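Local coordinates for AA9 family lytic polysaccharide monooxygenase cel61B (Hypocrea jecorina, PDB 2VTC), which cleaves crystalline and amorphous polysaccharides by copper-dependent oxidation of their glycosidic bonds, using a reducing agent and oxygen or hydrogen peroxide, at residues E179-M192 / Y221-Y233. Residues are numbered along the deposited sequence; the frame is centred on the assembly and turned at random.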
ATOM      1  N   GLU A 179      -0.495  -0.043   2.252  1.00 15.35           N
ATOM      2  CA  GLU A 179       0.418  -0.910   2.997  1.00 15.18           C
ATOM      3  C   GLU A 179      -0.057  -1.272   4.399  1.00 15.80           C
ATOM      4  O   GLU A 179      -0.411  -0.397   5.169  1.00 16.04           O
ATOM      5  CB  GLU A 179       1.781  -0.243   3.094  1.00 15.51           C
ATOM      6  CG  GLU A 179       2.878  -1.080   3.778  1.00 15.00           C
ATOM      7  CD  GLU A 179       4.190  -0.333   3.791  1.00 14.57           C
ATOM      8  OE1 GLU A 179       4.175   0.926   3.952  1.00 14.98           O
ATOM      9  OE2 GLU A 179       5.269  -0.985   3.631  1.00 15.76           O
ATOM     10  N   LEU A 180      -0.012  -2.564   4.716  1.00 16.61           N
ATOM     11  CA  LEU A 180      -0.312  -3.042   6.068  1.00 16.57           C
ATOM     12  C   LEU A 180       1.004  -3.360   6.736  1.00 16.68           C
ATOM     13  O   LEU A 180       1.862  -4.046   6.160  1.00 16.57           O
ATOM     14  CB  LEU A 180      -1.188  -4.308   6.027  1.00 16.48           C
ATOM     15  CG  LEU A 180      -2.407  -4.284   5.105  1.00 17.48           C
ATOM     16  CD1 LEU A 180      -3.186  -5.606   5.145  1.00 18.59           C
ATOM     17  CD2 LEU A 180      -3.327  -3.152   5.378  1.00 18.89           C
ATOM     18  N   LEU A 181       1.187  -2.862   7.959  1.00 16.15           N
ATOM     19  CA  LEU A 181       2.408  -3.183   8.699  1.00 17.35           C
ATOM     20  C   LEU A 181       2.003  -4.094   9.861  1.00 17.95           C
ATOM     21  O   LEU A 181       1.641  -3.594  10.939  1.00 18.42           O
ATOM     22  CB  LEU A 181       3.095  -1.936   9.236  1.00 18.10           C
ATOM     23  CG  LEU A 181       3.726  -1.011   8.163  1.00 19.72           C
ATOM     24  CD1 LEU A 181       2.642  -0.094   7.612  1.00 20.95           C
ATOM     25  CD2 LEU A 181       4.842  -0.213   8.780  1.00 23.48           C
ATOM     26  N   ALA A 182       2.037  -5.409   9.627  1.00 17.99           N
ATOM     27  CA  ALA A 182       1.586  -6.398  10.643  1.00 18.12           C
ATOM     28  C   ALA A 182       2.645  -6.508  11.734  1.00 18.43           C
ATOM     29  O   ALA A 182       3.837  -6.822  11.495  1.00 17.55           O
ATOM     30  CB  ALA A 182       1.275  -7.765   9.981  1.00 18.59           C
ATOM     31  N   ALA A 183       2.194  -6.235  12.970  1.00 18.89           N
ATOM     32  CA  ALA A 183       3.091  -5.952  14.069  1.00 19.13           C
ATOM     33  C   ALA A 183       3.148  -7.034  15.171  1.00 20.26           C
ATOM     34  O   ALA A 183       3.783  -6.802  16.185  1.00 20.43           O
ATOM     35  CB  ALA A 183       2.734  -4.576  14.699  1.00 18.80           C
ATOM     36  N   HIS A 184       2.505  -8.180  14.951  1.00 20.90           N
ATOM     37  CA  HIS A 184       2.540  -9.281  15.959  1.00 22.92           C
ATOM     38  C   HIS A 184       3.957  -9.675  16.387  1.00 23.49           C
ATOM     39  O   HIS A 184       4.167 -10.114  17.546  1.00 23.79           O
ATOM     40  CB  HIS A 184       1.747 -10.498  15.496  1.00 23.63           C
ATOM     41  CG  HIS A 184       2.011 -10.887  14.077  1.00 25.80           C
ATOM     42  ND1 HIS A 184       2.826 -11.942  13.731  1.00 28.86           N
ATOM     43  CD2 HIS A 184       1.565 -10.354  12.914  1.00 25.83           C
ATOM     44  CE1 HIS A 184       2.871 -12.046  12.413  1.00 23.19           C
ATOM     45  NE2 HIS A 184       2.125 -11.087  11.892  1.00 28.67           N
ATOM     46  N   GLY A 185       4.924  -9.541  15.474  1.00 22.60           N
ATOM     47  CA  GLY A 185       6.331  -9.824  15.753  1.00 22.02           C
ATOM     48  C   GLY A 185       7.246  -8.631  15.960  1.00 21.53           C
ATOM     49  O   GLY A 185       8.470  -8.778  16.026  1.00 21.72           O
ATOM     50  N   ALA A 186       6.668  -7.437  16.070  1.00 21.50           N
ATOM     51  CA  ALA A 186       7.433  -6.188  16.090  1.00 21.67           C
ATOM     52  C   ALA A 186       8.334  -5.943  17.320  1.00 22.13           C
ATOM     53  O   ALA A 186       9.173  -5.024  17.323  1.00 22.48           O
ATOM     54  CB  ALA A 186       6.477  -4.999  15.872  1.00 21.40           C
ATOM     55  N   SER A 187       8.174  -6.736  18.380  1.00 23.41           N
ATOM     56  CA  SER A 187       9.060  -6.547  19.551  1.00 24.41           C
ATOM     57  C   SER A 187      10.524  -6.933  19.294  1.00 24.66           C
ATOM     58  O   SER A 187      11.423  -6.420  19.968  1.00 25.18           O
ATOM     59  CB  SER A 187       8.516  -7.256  20.813  1.00 24.36           C
ATOM     60  OG  SER A 187       8.561  -8.659  20.643  1.00 28.53           O
ATOM     61  N   SER A 188      10.745  -7.807  18.301  1.00 24.84           N
ATOM     62  CA  SER A 188      12.086  -8.231  17.854  1.00 25.18           C
ATOM     63  C   SER A 188      12.607  -7.442  16.658  1.00 25.19           C
ATOM     64  O   SER A 188      11.829  -7.068  15.777  1.00 25.18           O
ATOM     65  CB  SER A 188      12.058  -9.694  17.410  1.00 25.24           C
ATOM     66  OG  SER A 188      11.664 -10.569  18.452  1.00 29.23           O
ATOM     67  N   ALA A 189      13.924  -7.229  16.622  1.00 24.77           N
ATOM     68  CA  ALA A 189      14.605  -6.700  15.436  1.00 24.75           C
ATOM     69  C   ALA A 189      14.238  -7.523  14.197  1.00 24.06           C
ATOM     70  O   ALA A 189      14.214  -8.763  14.228  1.00 23.45           O
ATOM     71  CB  ALA A 189      16.106  -6.686  15.647  1.00 24.88           C
ATOM     72  N   ASN A 190      13.909  -6.817  13.111  1.00 23.37           N
ATOM     73  CA  ASN A 190      13.496  -7.449  11.860  1.00 22.70           C
ATOM     74  C   ASN A 190      12.130  -8.144  11.928  1.00 22.34           C
ATOM     75  O   ASN A 190      11.747  -8.883  11.016  1.00 21.95           O
ATOM     76  CB  ASN A 190      14.603  -8.398  11.341  1.00 23.51           C
ATOM     77  CG  ASN A 190      14.513  -8.634   9.849  1.00 24.95           C
ATOM     78  OD1 ASN A 190      14.461  -9.781   9.372  1.00 28.31           O
ATOM     79  ND2 ASN A 190      14.477  -7.546   9.099  1.00 21.43           N
ATOM     80  N   GLY A 191      11.354  -7.875  12.989  1.00 20.24           N
ATOM     81  CA  GLY A 191      10.074  -8.567  13.180  1.00 19.99           C
ATOM     82  C   GLY A 191       8.838  -8.013  12.494  1.00 17.90           C
ATOM     83  O   GLY A 191       7.931  -8.773  12.159  1.00 19.24           O
ATOM     84  N   MET A 192       8.802  -6.687  12.299  1.00 18.00           N
ATOM     85  CA  MET A 192       7.712  -6.026  11.562  1.00 18.01           C
ATOM     86  C   MET A 192       7.548  -6.648  10.175  1.00 17.42           C
ATOM     87  O   MET A 192       8.552  -6.945   9.504  1.00 19.60           O
ATOM     88  CB  MET A 192       8.003  -4.519  11.429  1.00 17.43           C
ATOM     89  CG  MET A 192       6.891  -3.729  10.754  1.00 18.69           C
ATOM     90  SD  MET A 192       5.243  -3.834  11.531  1.00 20.64           S
ATOM     91  CE  MET A 192       5.397  -2.501  12.716  1.00 20.40           C
ATOM     92  N   TYR A 221      11.191   4.037   6.129  1.00 17.70           N
ATOM     93  CA  TYR A 221      11.295   3.342   7.424  1.00 17.45           C
ATOM     94  C   TYR A 221      12.708   2.837   7.725  1.00 18.83           C
ATOM     95  O   TYR A 221      13.443   2.445   6.806  1.00 18.66           O
ATOM     96  CB  TYR A 221      10.413   2.094   7.432  1.00 16.93           C
ATOM     97  CG  TYR A 221       9.023   2.272   6.904  1.00 16.06           C
ATOM     98  CD1 TYR A 221       8.143   3.151   7.531  1.00 15.43           C
ATOM     99  CD2 TYR A 221       8.572   1.537   5.786  1.00 14.57           C
ATOM    100  CE1 TYR A 221       6.853   3.323   7.047  1.00 16.38           C
ATOM    101  CE2 TYR A 221       7.275   1.686   5.302  1.00 13.18           C
ATOM    102  CZ  TYR A 221       6.419   2.593   5.950  1.00 14.32           C
ATOM    103  OH  TYR A 221       5.131   2.762   5.508  1.00 14.62           O
ATOM    104  N   LYS A 222      13.052   2.833   9.019  1.00 19.77           N
ATOM    105  CA  LYS A 222      14.296   2.227   9.524  1.00 20.61           C
ATOM    106  C   LYS A 222      13.933   1.100  10.513  1.00 21.10           C
ATOM    107  O   LYS A 222      12.884   1.164  11.170  1.00 21.08           O
ATOM    108  CB  LYS A 222      15.195   3.275  10.195  1.00 22.03           C
ATOM    109  CG  LYS A 222      15.693   4.355   9.242  1.00 25.14           C
ATOM    110  CD  LYS A 222      16.839   5.152   9.832  1.00 31.94           C
ATOM    111  CE  LYS A 222      17.151   6.385   8.976  1.00 34.95           C
ATOM    112  NZ  LYS A 222      18.342   7.155   9.458  1.00 38.87           N
ATOM    113  N   PRO A 223      14.769   0.041  10.603  1.00 21.05           N
ATOM    114  CA  PRO A 223      14.440  -1.095  11.494  1.00 21.05           C
ATOM    115  C   PRO A 223      14.285  -0.752  12.980  1.00 22.17           C
ATOM    116  O   PRO A 223      13.691  -1.543  13.723  1.00 22.43           O
ATOM    117  CB  PRO A 223      15.614  -2.052  11.283  1.00 21.68           C
ATOM    118  CG  PRO A 223      16.101  -1.708   9.882  1.00 20.30           C
ATOM    119  CD  PRO A 223      16.012  -0.218   9.852  1.00 21.02           C
ATOM    120  N   THR A 224      14.789   0.413  13.374  1.00 21.97           N
ATOM    121  CA  THR A 224      14.745   0.875  14.776  1.00 23.12           C
ATOM    122  C   THR A 224      13.737   1.984  15.062  1.00 22.98           C
ATOM    123  O   THR A 224      13.702   2.524  16.186  1.00 22.97           O
ATOM    124  CB  THR A 224      16.138   1.369  15.232  1.00 23.66           C
ATOM    125  OG1 THR A 224      16.599   2.401  14.342  1.00 25.77           O
ATOM    126  CG2 THR A 224      17.152   0.192  15.276  1.00 25.52           C
ATOM    127  N   ASP A 225      12.934   2.368  14.067  1.00 21.59           N
ATOM    128  CA  ASP A 225      11.924   3.398  14.295  1.00 21.73           C
ATOM    129  C   ASP A 225      10.955   2.985  15.406  1.00 21.06           C
ATOM    130  O   ASP A 225      10.656   1.796  15.555  1.00 20.77           O
ATOM    131  CB  ASP A 225      11.155   3.689  13.007  1.00 21.35           C
ATOM    132  CG  ASP A 225      11.960   4.518  12.005  1.00 22.61           C
ATOM    133  OD1 ASP A 225      13.007   5.129  12.359  1.00 22.50           O
ATOM    134  OD2 ASP A 225      11.506   4.563  10.838  1.00 24.33           O
ATOM    135  N   PRO A 226      10.469   3.969  16.198  1.00 21.81           N
ATOM    136  CA  PRO A 226       9.625   3.651  17.361  1.00 21.80           C
ATOM    137  C   PRO A 226       8.312   2.890  17.105  1.00 21.48           C
ATOM    138  O   PRO A 226       7.823   2.200  18.022  1.00 22.34           O
ATOM    139  CB  PRO A 226       9.389   5.034  18.007  1.00 22.02           C
ATOM    140  CG  PRO A 226       9.603   6.023  16.903  1.00 23.04           C
ATOM    141  CD  PRO A 226      10.729   5.412  16.104  1.00 21.73           C
ATOM    142  N   GLY A 227       7.738   3.008  15.898  1.00 19.51           N
ATOM    143  CA  GLY A 227       6.525   2.288  15.536  1.00 19.12           C
ATOM    144  C   GLY A 227       6.798   1.053  14.698  1.00 17.82           C
ATOM    145  O   GLY A 227       5.870   0.341  14.297  1.00 18.45           O
ATOM    146  N   ILE A 228       8.088   0.802  14.453  1.00 18.65           N
ATOM    147  CA  ILE A 228       8.540  -0.388  13.723  1.00 18.50           C
ATOM    148  C   ILE A 228       9.007  -1.471  14.715  1.00 19.13           C
ATOM    149  O   ILE A 228       8.673  -2.662  14.562  1.00 18.79           O
ATOM    150  CB  ILE A 228       9.707  -0.050  12.739  1.00 19.03           C
ATOM    151  CG1 ILE A 228       9.218   0.843  11.580  1.00 18.18           C
ATOM    152  CG2 ILE A 228      10.447  -1.341  12.232  1.00 19.01           C
ATOM    153  CD1 ILE A 228       8.152   0.238  10.658  1.00 18.88           C
ATOM    154  N   LEU A 229       9.764  -1.015  15.710  1.00 19.62           N
ATOM    155  CA  LEU A 229      10.301  -1.882  16.774  1.00 20.49           C
ATOM    156  C   LEU A 229       9.673  -1.470  18.120  1.00 19.80           C
ATOM    157  O   LEU A 229      10.042  -0.443  18.688  1.00 19.64           O
ATOM    158  CB  LEU A 229      11.809  -1.744  16.838  1.00 20.08           C
ATOM    159  CG  LEU A 229      12.586  -2.586  17.875  1.00 22.21           C
ATOM    160  CD1 LEU A 229      12.514  -4.069  17.528  1.00 22.78           C
ATOM    161  CD2 LEU A 229      14.018  -2.104  17.993  1.00 22.12           C
ATOM    162  N   PHE A 230       8.715  -2.271  18.569  1.00 20.57           N
ATOM    163  CA  PHE A 230       7.915  -1.944  19.763  1.00 20.60           C
ATOM    164  C   PHE A 230       7.179  -3.173  20.248  1.00 21.42           C
ATOM    165  O   PHE A 230       7.007  -4.147  19.519  1.00 21.30           O
ATOM    166  CB  PHE A 230       6.928  -0.785  19.466  1.00 20.44           C
ATOM    167  CG  PHE A 230       5.698  -1.213  18.714  1.00 20.39           C
ATOM    168  CD1 PHE A 230       4.478  -1.389  19.370  1.00 19.16           C
ATOM    169  CD2 PHE A 230       5.748  -1.448  17.335  1.00 18.55           C
ATOM    170  CE1 PHE A 230       3.345  -1.818  18.696  1.00 18.44           C
ATOM    171  CE2 PHE A 230       4.620  -1.849  16.639  1.00 18.75           C
ATOM    172  CZ  PHE A 230       3.399  -2.032  17.305  1.00 20.14           C
ATOM    173  N   ASN A 231       6.699  -3.123  21.496  1.00 22.45           N
ATOM    174  CA  ASN A 231       6.009  -4.256  22.074  1.00 23.17           C
ATOM    175  C   ASN A 231       4.493  -4.132  21.889  1.00 23.15           C
ATOM    176  O   ASN A 231       3.879  -3.246  22.480  1.00 24.56           O
ATOM    177  CB  ASN A 231       6.372  -4.367  23.573  1.00 23.09           C
ATOM    178  CG  ASN A 231       5.807  -5.609  24.225  1.00 24.70           C
ATOM    179  OD1 ASN A 231       5.214  -6.472  23.572  1.00 25.83           O
ATOM    180  ND2 ASN A 231       5.975  -5.696  25.553  1.00 27.05           N
ATOM    181  N   PRO A 232       3.875  -5.005  21.069  1.00 23.82           N
ATOM    182  CA  PRO A 232       2.421  -4.939  20.882  1.00 24.38           C
ATOM    183  C   PRO A 232       1.596  -5.633  21.981  1.00 25.16           C
ATOM    184  O   PRO A 232       0.371  -5.563  21.968  1.00 25.72           O
ATOM    185  CB  PRO A 232       2.212  -5.658  19.552  1.00 24.35           C
ATOM    186  CG  PRO A 232       3.319  -6.713  19.559  1.00 24.11           C
ATOM    187  CD  PRO A 232       4.489  -6.076  20.257  1.00 23.58           C
ATOM    188  N   TYR A 233       2.264  -6.295  22.915  1.00 26.25           N
ATOM    189  CA  TYR A 233       1.580  -7.158  23.881  1.00 26.82           C
ATOM    190  C   TYR A 233       1.556  -6.534  25.270  1.00 27.63           C
ATOM    191  O   TYR A 233       1.709  -7.222  26.286  1.00 28.32           O
ATOM    192  CB  TYR A 233       2.239  -8.541  23.903  1.00 27.21           C
ATOM    193  CG  TYR A 233       2.173  -9.238  22.564  1.00 26.95           C
ATOM    194  CD1 TYR A 233       0.952  -9.430  21.925  1.00 27.47           C
ATOM    195  CD2 TYR A 233       3.324  -9.704  21.937  1.00 28.04           C
ATOM    196  CE1 TYR A 233       0.869 -10.061  20.685  1.00 28.14           C
ATOM    197  CE2 TYR A 233       3.257 -10.351  20.689  1.00 27.40           C
ATOM    198  CZ  TYR A 233       2.019 -10.522  20.076  1.00 28.13           C
ATOM    199  OH  TYR A 233       1.893 -11.159  18.858  1.00 27.25           O
TER
HETATM  200  O   HOH W   1      10.346  -5.057  14.298  1.00 19.59           O
HETATM  201  O   HOH W   2      12.871  -4.168  13.131  1.00 20.83           O
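Y221 points its hydroxyl into the carboxylate of E179, and OH donates to OE1 on the syn side at 2.6 Å, 32° out of the carboxylate plane. E179 reaches the ring edge because CG lies anti to the backbone N (chi1 -176°) and the chain runs on extended; the carboxylate is turned 48° from the ring. OE1 also pairs with R177, and Y221 OH bonds Y116. With an alanine in place of E179, R177 would probably lose this salt bridge and Y221 OH this acceptor. L181 CD2 lies over the rim of one face of the Y221 ring and packs against I228 CD1 at 3.8 Å.

The strand ending at 182 belongs to the beta core of the AA9 fold, and the turns after it carry H184, which probably helps bind O2 and whose ring stacks on the copper ligand H108. Segment 221-233 packs against these turns. F230 turns the edge of its ring to M192 CE, while the methyl groups of A183 and A186 approach it obliquely, A183 CB at 3.7 Å from CZ. M192, bent at chi2 and chi3, crosses I228 at about a right angle, its CB 4.1 Å from I228 CG2. Backbone bonding is sparse: F230 N donates to A186 O at 3.1 Å, and one water accepts from M192 N and lies 2.9 Å from I228 O. Farther along, P232 CG meets A183 O at 3.4 Å and also lies over the centre of the Y233 ring, whose OH reaches H184 O in a weak contact.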